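Local coordinates for Non-structural protein NS1 (Murine minute virus, PDB 4R94) that nicks and unwinds viral DNA to initiate and direct its replication, this piece being the N-terminal nickase domain that binds the origin and a divalent metal, at residues L98-N103 with S154-T159; N113-H118 with Y209-K214; H129-G134 with V201-M206. One frame throughout, in Å; residues are numbered along the deposited sequence.

Contact 1 (L98-N103 with S154-T159); sequences LFEVLN and SRWLVT
E100 and W156 illustrate how segments 98-103 and 154-159, on two packed helices, meet through one polar pair at the surface. The backbones stay well apart, with the CA atoms of E100 and W156 11.3 Å from each other, and only about 80 Å² is buried between 98-103 and 154-159. Both side chains must therefore reach into the gap, and E100 does so with a chain that runs extended beyond CG (chi2 178°), delivering its carboxylate to the rim of the indole.

The hydrogen bonding is two-pronged and uneven. The indole N-H of W156 is shared by both carboxylate oxygens: NE1 lies 3.0 Å from OE1 of E100 in the main bond, and 3.3 Å from OE2 of E100 in a weak second one. OE1 sits almost exactly in the indole plane, where the N-H points, yet the main bond is bent, with 146° at the hydrogen. Seen from the acceptor, the donor stands above the carboxylate plane, and the two flat groups are turned 36° against each other.

Electrostatics add a looser element. NH2 of R155 lies 6.3 Å from OE2 of E100, too far for a salt bridge but of opposite charge, so it may favour the ionised carboxylate.

The surroundings add further packing. W156 also rests on L93, K96 and C97, earlier turns of helix 81-104, and on L51, while E100 touches Y152 one turn before W156. Beside them V101 packs on W144, W145 and L149 of helix 142-160. Hydrogen bonds from the hydroxyl of S154 to R174 and E178 tie that helix to helix 167-179, and helix 81-104 itself lies against the central sheet.

Contact 2 (N113-H118 with Y209-K214); sequences NWFVQH and YYFLTK
Q117 of strand 112-121 and F211, where helix 203-211 widens into a pi-type turn and then a type I turn to K214, approach to 7.5 Å between CA atoms. Y210-K214 match the predicted RCR-3 motif, which carries the nuclease tyrosine Y210, set against the central antiparallel sheet of an HUH-type nickase domain. Q117 extends from the strand and donates an N-H from NE2 to the carbonyl O of F211 at 3.1 Å, nearly straight at 165°. The acceptor lies in the amide plane, although the donor is tilted from the carbonyl plane. E119 accepts a second bond from NE2, and S230 and R245 bind OE1, so partners at both ends fix the flip of this buried amide. The F115 ring meets F211 obliquely, with CE2 of F115 3.7 Å from CB of F211. CD2 of Y210 sits over the centre of one face of the F211 ring. K214 crosses Q117 at a slant, its CG 3.6 Å from NE2 of Q117, and sends NZ to a salt bridge with the metal ligand E119. The Y210 carbonyl O takes two bonds from T213, OG1 at 2.7 Å on a lone pair and backbone N at 3.0 Å.

Contact 3 (H129-G134 with V201-M206); sequences HVLIGG and VLFGNM. With MG (magnesium ion), chain B.
L131 makes every close side-chain contact of this pair by itself, meeting V201, F203 and M206 with three different carbons, while H129, two residues earlier on the same strand, holds a magnesium ion. The two methyls of L131 part company. CD2 of L131 lies 3.8 Å from CG2 of V201, and CD1 of L131 lies 4.0 Å from CG of M206. The leucine crosses both partners at about a right angle. Nearer the backbone, CB of L131 is 4.1 Å from CD1 of F203, a ring approached obliquely. M206 presents its CB and CG here with CG anti to the backbone N (chi1 -175°), after which the chain bends twice.

The strand belongs to the central antiparallel sheet of the nickase domain, and its H127, C128 and H129 match the predicted RCR-2 motif, the HUH signature of this nuclease class. The other segment passes from strand 201-202 into helix 203-211, with L202 as N-cap residue. The first turn of the helix lies against the sheet, where F203 also touches F115; within the helix, M206 touches F211.

Two residues back along the strand from L131, NE2 of H129 binds the magnesium at 2.2 Å. E119, H127 and three waters complete six ligands; water 2, at 2.1 Å from the magnesium, lies opposite NE2 of H129, in keeping with octahedral coordination. The imidazole of H129 is also met by the ring of F211, their planes inclined at about 55°.

Following the chain from the N terminus, helix 81-104 leads to the neighbouring strands 112-121 and 125-134, then to helix 142-160 and, later, to helix 203-211. Contact 1 closes the loop from 98-103 to 154-159, carrying both strands within it. Contact 2 opens inside that loop and closes beyond it, so the two cross. Contact 3 also crosses contact 1 but is nested within contact 2. Through the two strands, contacts 2 and 3 tie one face of the sheet to helix 203-211 and lie only about 8 Å apart between centres; on the other face F99 packs against W114 and L98 against V130, linking contact 1 to both.

Contact 1 (L98-N103 with S154-T159)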
loop_
_atom_site.group_PDB
_atom_site.type_symbol
_atom_site.label_atom_id
_atom_site.label_comp_id
_atom_site.label_asym_id
_atom_site.label_seq_id
_atom_site.Cartn_x
_atom_site.Cartn_y
_atom_site.Cartn_z
ATOM N N LEU A 98 -1.853 -1.193 9.408
ATOM C CA LEU A 98 -0.524 -1.633 9.801
ATOM C C LEU A 98 -0.258 -1.205 11.242
ATOM O O LEU A 98 0.215 -1.999 12.054
ATOM C CB LEU A 98 0.546 -1.048 8.879
ATOM C CG LEU A 98 0.471 -1.419 7.400
ATOM C CD1 LEU A 98 1.492 -0.579 6.640
ATOM C CD2 LEU A 98 0.706 -2.910 7.196
ATOM N N PHE A 99 -0.556 0.054 11.544
ATOM C CA PHE A 99 -0.255 0.590 12.877
ATOM C C PHE A 99 -1.118 -0.074 13.954
ATOM O O PHE A 99 -0.646 -0.302 15.066
ATOM C CB PHE A 99 -0.420 2.110 12.896
ATOM C CG PHE A 99 0.535 2.835 11.982
ATOM C CD1 PHE A 99 1.672 2.209 11.496
ATOM C CD2 PHE A 99 0.288 4.144 11.606
ATOM C CE1 PHE A 99 2.542 2.882 10.660
ATOM C CE2 PHE A 99 1.157 4.815 10.774
ATOM C CZ PHE A 99 2.278 4.189 10.305
ATOM N N GLU A 100 -2.366 -0.404 13.618
ATOM C CA GLU A 100 -3.236 -1.106 14.554
ATOM C C GLU A 100 -2.673 -2.472 14.902
ATOM O O GLU A 100 -2.706 -2.871 16.069
ATOM C CB GLU A 100 -4.655 -1.233 13.986
ATOM C CG GLU A 100 -5.384 0.098 13.978
ATOM C CD GLU A 100 -6.782 0.053 13.389
ATOM O OE1 GLU A 100 -6.984 -0.614 12.354
ATOM O OE2 GLU A 100 -7.678 0.716 13.956
ATOM N N VAL A 101 -2.127 -3.187 13.912
ATOM C CA VAL A 101 -1.567 -4.498 14.202
ATOM C C VAL A 101 -0.257 -4.360 14.979
ATOM O O VAL A 101 -0.002 -5.138 15.898
ATOM C CB VAL A 101 -1.375 -5.320 12.917
ATOM C CG1 VAL A 101 -0.765 -6.683 13.239
ATOM C CG2 VAL A 101 -2.752 -5.502 12.274
ATOM N N LEU A 102 0.556 -3.356 14.641
ATOM C CA LEU A 102 1.769 -3.095 15.425
ATOM C C LEU A 102 1.422 -2.871 16.904
ATOM O O LEU A 102 2.111 -3.386 17.792
ATOM C CB LEU A 102 2.525 -1.884 14.882
ATOM C CG LEU A 102 3.219 -2.061 13.525
ATOM C CD1 LEU A 102 3.809 -0.729 13.095
ATOM C CD2 LEU A 102 4.283 -3.125 13.606
ATOM N N ASN A 103 0.364 -2.106 17.158
ATOM C CA ASN A 103 -0.081 -1.869 18.533
ATOM C C ASN A 103 -0.431 -3.178 19.232
ATOM O O ASN A 103 -0.056 -3.402 20.392
ATOM C CB ASN A 103 -1.281 -0.922 18.578
ATOM C CG ASN A 103 -0.889 0.531 18.437
ATOM O OD1 ASN A 103 0.262 0.903 18.669
ATOM N ND2 ASN A 103 -1.853 1.370 18.069
ATOM N N SER A 154 -11.015 -4.543 6.212
ATOM C CA SER A 154 -12.438 -4.672 5.903
ATOM C C SER A 154 -13.235 -3.729 6.796
ATOM O O SER A 154 -14.175 -3.076 6.342
ATOM C CB SER A 154 -12.910 -6.116 6.077
ATOM O OG SER A 154 -12.730 -6.564 7.415
ATOM N N ARG A 155 -12.828 -3.634 8.059
ATOM C CA ARG A 155 -13.493 -2.735 8.992
ATOM C C ARG A 155 -13.420 -1.290 8.547
ATOM O O ARG A 155 -14.444 -0.586 8.548
ATOM C CB ARG A 155 -12.891 -2.878 10.389
ATOM C CG ARG A 155 -13.430 -4.091 11.108
ATOM C CD ARG A 155 -12.774 -4.289 12.444
ATOM N NE ARG A 155 -13.176 -3.252 13.395
ATOM C CZ ARG A 155 -12.708 -3.157 14.634
ATOM N NH1 ARG A 155 -11.828 -4.044 15.077
ATOM N NH2 ARG A 155 -13.123 -2.178 15.426
ATOM N N TRP A 156 -12.222 -0.839 8.178
ATOM C CA TRP A 156 -12.058 0.550 7.753
ATOM C C TRP A 156 -12.738 0.842 6.423
ATOM O O TRP A 156 -13.320 1.910 6.249
ATOM C CB TRP A 156 -10.572 0.915 7.667
ATOM C CG TRP A 156 -10.024 1.300 8.990
ATOM C CD1 TRP A 156 -9.133 0.599 9.750
ATOM C CD2 TRP A 156 -10.393 2.452 9.764
ATOM N NE1 TRP A 156 -8.892 1.261 10.928
ATOM C CE2 TRP A 156 -9.653 2.404 10.963
ATOM C CE3 TRP A 156 -11.256 3.531 9.543
ATOM C CZ2 TRP A 156 -9.756 3.387 11.948
ATOM C CZ3 TRP A 156 -11.358 4.513 10.526
ATOM C CH2 TRP A 156 -10.607 4.432 11.707
ATOM N N LEU A 157 -12.673 -0.093 5.473
ATOM C CA LEU A 157 -13.360 0.115 4.211
ATOM C C LEU A 157 -14.857 0.328 4.400
ATOM O O LEU A 157 -15.449 1.206 3.777
ATOM C CB LEU A 157 -13.131 -1.062 3.261
ATOM C CG LEU A 157 -11.734 -1.145 2.653
ATOM C CD1 LEU A 157 -11.634 -2.409 1.814
ATOM C CD2 LEU A 157 -11.389 0.076 1.786
ATOM N N VAL A 158 -15.477 -0.470 5.257
ATOM C CA VAL A 158 -16.920 -0.324 5.455
ATOM C C VAL A 158 -17.220 1.022 6.121
ATOM O O VAL A 158 -18.252 1.644 5.856
ATOM C CB VAL A 158 -17.483 -1.511 6.281
ATOM C CG1 VAL A 158 -18.893 -1.216 6.800
ATOM C CG2 VAL A 158 -17.413 -2.820 5.431
ATOM N N THR A 159 -16.307 1.501 6.953
ATOM C CA THR A 159 -16.517 2.811 7.579
ATOM C C THR A 159 -16.317 3.946 6.566
ATOM O O THR A 159 -17.004 4.974 6.628
ATOM C CB THR A 159 -15.584 3.014 8.783
ATOM O OG1 THR A 159 -15.636 1.854 9.628
ATOM C CG2 THR A 159 -16.005 4.246 9.596
#

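Contact 2 (N113-H118 with Y209-K214)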
loop_
_atom_site.group_PDB
_atom_site.type_symbol
_atom_site.label_atom_id
_atom_site.label_comp_id
_atom_site.label_asym_id
_atom_site.label_seq_id
_atom_site.Cartn_x
_atom_site.Cartn_y
_atom_site.Cartn_z
ATOM N N ASN A 113 10.682 -1.810 9.639
ATOM C CA ASN A 113 10.951 -1.275 8.319
ATOM C C ASN A 113 9.723 -1.516 7.456
ATOM O O ASN A 113 9.208 -2.640 7.419
ATOM C CB ASN A 113 12.182 -1.937 7.699
ATOM C CG ASN A 113 13.445 -1.657 8.489
ATOM O OD1 ASN A 113 13.692 -0.528 8.904
ATOM N ND2 ASN A 113 14.233 -2.689 8.721
ATOM N N TRP A 114 9.224 -0.475 6.802
ATOM C CA TRP A 114 8.142 -0.719 5.863
ATOM C C TRP A 114 8.224 0.166 4.635
ATOM O O TRP A 114 8.871 1.210 4.621
ATOM C CB TRP A 114 6.755 -0.591 6.541
ATOM C CG TRP A 114 6.451 0.717 7.244
ATOM C CD1 TRP A 114 6.499 0.954 8.590
ATOM C CD2 TRP A 114 6.051 1.947 6.637
ATOM N NE1 TRP A 114 6.165 2.257 8.853
ATOM C CE2 TRP A 114 5.879 2.890 7.667
ATOM C CE3 TRP A 114 5.817 2.344 5.312
ATOM C CZ2 TRP A 114 5.500 4.208 7.418
ATOM C CZ3 TRP A 114 5.441 3.637 5.064
ATOM C CH2 TRP A 114 5.275 4.564 6.115
ATOM N N PHE A 115 7.543 -0.289 3.590
ATOM C CA PHE A 115 7.495 0.395 2.314
ATOM C C PHE A 115 6.115 0.173 1.738
ATOM O O PHE A 115 5.611 -0.949 1.768
ATOM C CB PHE A 115 8.569 -0.164 1.354
ATOM C CG PHE A 115 8.476 0.367 -0.055
ATOM C CD1 PHE A 115 9.056 1.584 -0.398
ATOM C CD2 PHE A 115 7.826 -0.362 -1.038
ATOM C CE1 PHE A 115 8.975 2.077 -1.691
ATOM C CE2 PHE A 115 7.739 0.123 -2.345
ATOM C CZ PHE A 115 8.310 1.348 -2.668
ATOM N N VAL A 116 5.521 1.232 1.209
ATOM C CA VAL A 116 4.180 1.184 0.661
ATOM C C VAL A 116 4.206 1.708 -0.771
ATOM O O VAL A 116 4.833 2.739 -1.030
ATOM C CB VAL A 116 3.242 2.034 1.560
ATOM C CG1 VAL A 116 1.929 2.364 0.869
ATOM C CG2 VAL A 116 3.029 1.322 2.904
ATOM N N GLN A 117 3.581 1.007 -1.723
ATOM C CA GLN A 117 3.487 1.533 -3.090
ATOM C C GLN A 117 2.138 1.241 -3.734
ATOM O O GLN A 117 1.731 0.073 -3.905
ATOM C CB GLN A 117 4.599 0.974 -3.985
ATOM C CG GLN A 117 4.490 1.478 -5.423
ATOM C CD GLN A 117 5.848 1.507 -6.110
ATOM O OE1 GLN A 117 6.761 2.197 -5.656
ATOM N NE2 GLN A 117 5.979 0.780 -7.216
ATOM N N HIS A 118 1.447 2.314 -4.093
ATOM C CA HIS A 118 0.163 2.216 -4.781
ATOM C C HIS A 118 0.378 2.079 -6.268
ATOM O O HIS A 118 1.135 2.855 -6.853
ATOM C CB HIS A 118 -0.697 3.447 -4.536
ATOM C CG HIS A 118 -1.047 3.655 -3.097
ATOM N ND1 HIS A 118 -2.247 3.255 -2.566
ATOM C CD2 HIS A 118 -0.333 4.203 -2.086
ATOM C CE1 HIS A 118 -2.275 3.577 -1.278
ATOM N NE2 HIS A 118 -1.121 4.138 -0.966
ATOM N N TYR A 209 15.314 -2.942 -7.024
ATOM C CA TYR A 209 15.331 -3.693 -8.275
ATOM C C TYR A 209 13.951 -3.927 -8.874
ATOM O O TYR A 209 13.838 -4.438 -9.988
ATOM C CB TYR A 209 16.013 -5.044 -8.062
ATOM C CG TYR A 209 17.455 -4.956 -7.637
ATOM C CD1 TYR A 209 18.327 -4.067 -8.262
ATOM C CD2 TYR A 209 17.948 -5.758 -6.619
ATOM C CE1 TYR A 209 19.653 -3.983 -7.874
ATOM C CE2 TYR A 209 19.277 -5.690 -6.230
ATOM C CZ TYR A 209 20.123 -4.794 -6.861
ATOM O OH TYR A 209 21.451 -4.716 -6.477
ATOM N N TYR A 210 12.887 -3.581 -8.149
ATOM C CA TYR A 210 11.556 -3.824 -8.685
ATOM C C TYR A 210 10.598 -2.629 -8.465
ATOM O O TYR A 210 10.139 -2.029 -9.436
ATOM C CB TYR A 210 10.964 -5.119 -8.091
ATOM C CG TYR A 210 9.600 -5.422 -8.642
ATOM C CD1 TYR A 210 9.433 -5.795 -9.976
ATOM C CD2 TYR A 210 8.471 -5.319 -7.843
ATOM C CE1 TYR A 210 8.178 -6.050 -10.497
ATOM C CE2 TYR A 210 7.207 -5.574 -8.358
ATOM C CZ TYR A 210 7.069 -5.941 -9.677
ATOM O OH TYR A 210 5.808 -6.184 -10.171
ATOM N N PHE A 211 10.269 -2.267 -7.227
ATOM C CA PHE A 211 9.239 -1.227 -7.100
ATOM C C PHE A 211 9.676 0.125 -7.662
ATOM O O PHE A 211 8.869 0.844 -8.257
ATOM C CB PHE A 211 8.780 -1.080 -5.640
ATOM C CG PHE A 211 7.958 -2.241 -5.169
ATOM C CD1 PHE A 211 6.741 -2.522 -5.773
ATOM C CD2 PHE A 211 8.427 -3.084 -4.164
ATOM C CE1 PHE A 211 5.967 -3.615 -5.364
ATOM C CE2 PHE A 211 7.670 -4.173 -3.741
ATOM C CZ PHE A 211 6.447 -4.454 -4.351
ATOM N N LEU A 212 10.951 0.464 -7.515
ATOM C CA LEU A 212 11.455 1.723 -8.058
ATOM C C LEU A 212 11.644 1.705 -9.589
ATOM O O LEU A 212 11.989 2.726 -10.188
ATOM C CB LEU A 212 12.778 2.103 -7.369
ATOM C CG LEU A 212 12.691 2.457 -5.881
ATOM C CD1 LEU A 212 14.004 3.057 -5.358
ATOM C CD2 LEU A 212 11.500 3.396 -5.609
ATOM N N THR A 213 11.413 0.563 -10.231
ATOM C CA THR A 213 11.517 0.514 -11.690
ATOM C C THR A 213 10.225 0.875 -12.408
ATOM O O THR A 213 10.223 1.003 -13.640
ATOM C CB THR A 213 11.946 -0.886 -12.206
ATOM O OG1 THR A 213 10.873 -1.826 -12.046
ATOM C CG2 THR A 213 13.184 -1.382 -11.488
ATOM N N LYS A 214 9.123 1.028 -11.669
ATOM C CA LYS A 214 7.824 1.253 -12.295
ATOM C C LYS A 214 7.707 2.646 -12.917
ATOM O O LYS A 214 8.412 3.583 -12.522
ATOM C CB LYS A 214 6.678 1.054 -11.276
ATOM C CG LYS A 214 6.674 -0.297 -10.543
ATOM C CD LYS A 214 6.552 -1.480 -11.498
ATOM C CE LYS A 214 6.467 -2.807 -10.725
ATOM N NZ LYS A 214 5.130 -3.046 -10.079
#

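Contact 3 (H129-G134 with V201-M206)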
loop_
_atom_site.group_PDB
_atom_site.type_symbol
_atom_site.label_atom_id
_atom_site.label_comp_id
_atom_site.label_asym_id
_atom_site.label_seq_id
_atom_site.Cartn_x
_atom_site.Cartn_y
_atom_site.Cartn_z
ATOM N N HIS A 129 0.898 -2.329 -2.572
ATOM C CA HIS A 129 1.919 -3.203 -2.030
ATOM C C HIS A 129 2.437 -2.686 -0.700
ATOM O O HIS A 129 2.710 -1.498 -0.546
ATOM C CB HIS A 129 3.082 -3.318 -3.001
ATOM C CG HIS A 129 2.726 -4.009 -4.269
ATOM N ND1 HIS A 129 2.881 -5.366 -4.431
ATOM C CD2 HIS A 129 2.229 -3.533 -5.434
ATOM C CE1 HIS A 129 2.506 -5.702 -5.654
ATOM N NE2 HIS A 129 2.099 -4.610 -6.280
ATOM N N VAL A 130 2.574 -3.595 0.248
ATOM C CA VAL A 130 3.234 -3.295 1.511
ATOM C C VAL A 130 4.321 -4.312 1.815
ATOM O O VAL A 130 4.061 -5.517 1.868
ATOM C CB VAL A 130 2.242 -3.274 2.683
ATOM C CG1 VAL A 130 2.987 -2.961 3.999
ATOM C CG2 VAL A 130 1.132 -2.289 2.407
ATOM N N LEU A 131 5.534 -3.819 2.037
ATOM C CA LEU A 131 6.593 -4.650 2.601
ATOM C C LEU A 131 6.755 -4.242 4.050
ATOM O O LEU A 131 6.850 -3.052 4.339
ATOM C CB LEU A 131 7.913 -4.455 1.845
ATOM C CG LEU A 131 7.889 -4.716 0.336
ATOM C CD1 LEU A 131 9.309 -4.541 -0.236
ATOM C CD2 LEU A 131 7.315 -6.097 0.018
ATOM N N ILE A 132 6.790 -5.198 4.968
ATOM C CA ILE A 132 6.947 -4.829 6.375
ATOM C C ILE A 132 7.625 -5.936 7.174
ATOM O O ILE A 132 7.303 -7.124 7.023
ATOM C CB ILE A 132 5.572 -4.474 7.023
ATOM C CG1 ILE A 132 5.747 -4.001 8.469
ATOM C CG2 ILE A 132 4.604 -5.651 6.940
ATOM C CD1 ILE A 132 4.516 -3.301 9.016
ATOM N N GLY A 133 8.571 -5.538 8.021
ATOM C CA GLY A 133 9.280 -6.490 8.852
ATOM C C GLY A 133 10.152 -5.795 9.876
ATOM O O GLY A 133 10.122 -4.563 10.030
ATOM N N GLY A 134 10.944 -6.594 10.581
ATOM C CA GLY A 134 11.842 -6.065 11.588
ATOM C C GLY A 134 12.170 -7.138 12.605
ATOM O O GLY A 134 11.785 -8.290 12.439
ATOM N N VAL A 201 10.431 -11.574 1.593
ATOM C CA VAL A 201 11.256 -11.018 0.539
ATOM C C VAL A 201 12.340 -10.167 1.162
ATOM O O VAL A 201 12.302 -9.883 2.363
ATOM C CB VAL A 201 10.435 -10.192 -0.465
ATOM C CG1 VAL A 201 9.347 -11.054 -1.093
ATOM C CG2 VAL A 201 9.817 -8.977 0.211
ATOM N N LEU A 202 13.320 -9.784 0.350
ATOM C CA LEU A 202 14.411 -8.946 0.824
ATOM C C LEU A 202 14.085 -7.475 0.556
ATOM O O LEU A 202 13.955 -7.054 -0.607
ATOM C CB LEU A 202 15.738 -9.352 0.153
ATOM C CG LEU A 202 16.269 -10.745 0.511
ATOM C CD1 LEU A 202 17.704 -10.893 0.007
ATOM C CD2 LEU A 202 16.201 -11.038 1.991
ATOM N N PHE A 203 13.970 -6.711 1.644
ATOM C CA PHE A 203 13.450 -5.348 1.639
ATOM C C PHE A 203 14.138 -4.411 0.641
ATOM O O PHE A 203 13.523 -3.964 -0.322
ATOM C CB PHE A 203 13.553 -4.784 3.054
ATOM C CG PHE A 203 12.878 -3.456 3.249
ATOM C CD1 PHE A 203 11.497 -3.369 3.394
ATOM C CD2 PHE A 203 13.637 -2.299 3.371
ATOM C CE1 PHE A 203 10.877 -2.136 3.616
ATOM C CE2 PHE A 203 13.027 -1.065 3.598
ATOM C CZ PHE A 203 11.644 -0.982 3.714
ATOM N N GLY A 204 15.411 -4.106 0.873
ATOM C CA GLY A 204 16.122 -3.180 0.007
ATOM C C GLY A 204 16.168 -3.636 -1.443
ATOM O O GLY A 204 15.942 -2.843 -2.351
ATOM N N ASN A 205 16.434 -4.918 -1.664
ATOM C CA ASN A 205 16.549 -5.400 -3.033
ATOM C C ASN A 205 15.246 -5.301 -3.808
ATOM O O ASN A 205 15.241 -4.868 -4.953
ATOM C CB ASN A 205 17.058 -6.842 -3.067
ATOM C CG ASN A 205 18.504 -6.953 -2.642
ATOM O OD1 ASN A 205 19.218 -5.948 -2.521
ATOM N ND2 ASN A 205 18.949 -8.185 -2.402
ATOM N N MET A 206 14.141 -5.700 -3.183
ATOM C CA MET A 206 12.844 -5.635 -3.841
ATOM C C MET A 206 12.464 -4.189 -4.180
ATOM O O MET A 206 11.903 -3.921 -5.236
ATOM C CB MET A 206 11.752 -6.273 -2.969
ATOM C CG MET A 206 10.396 -6.334 -3.654
ATOM S SD MET A 206 10.389 -7.462 -5.068
ATOM C CE MET A 206 10.986 -8.913 -4.233
HETATM MG MG MG B . 1.516 -4.447 -8.406
HETATM O O HOH W 1 0.726 -6.406 -8.447
HETATM O O HOH W 2 1.046 -4.002 -10.451
HETATM O O HOH W 3 3.272 -5.365 -8.938
#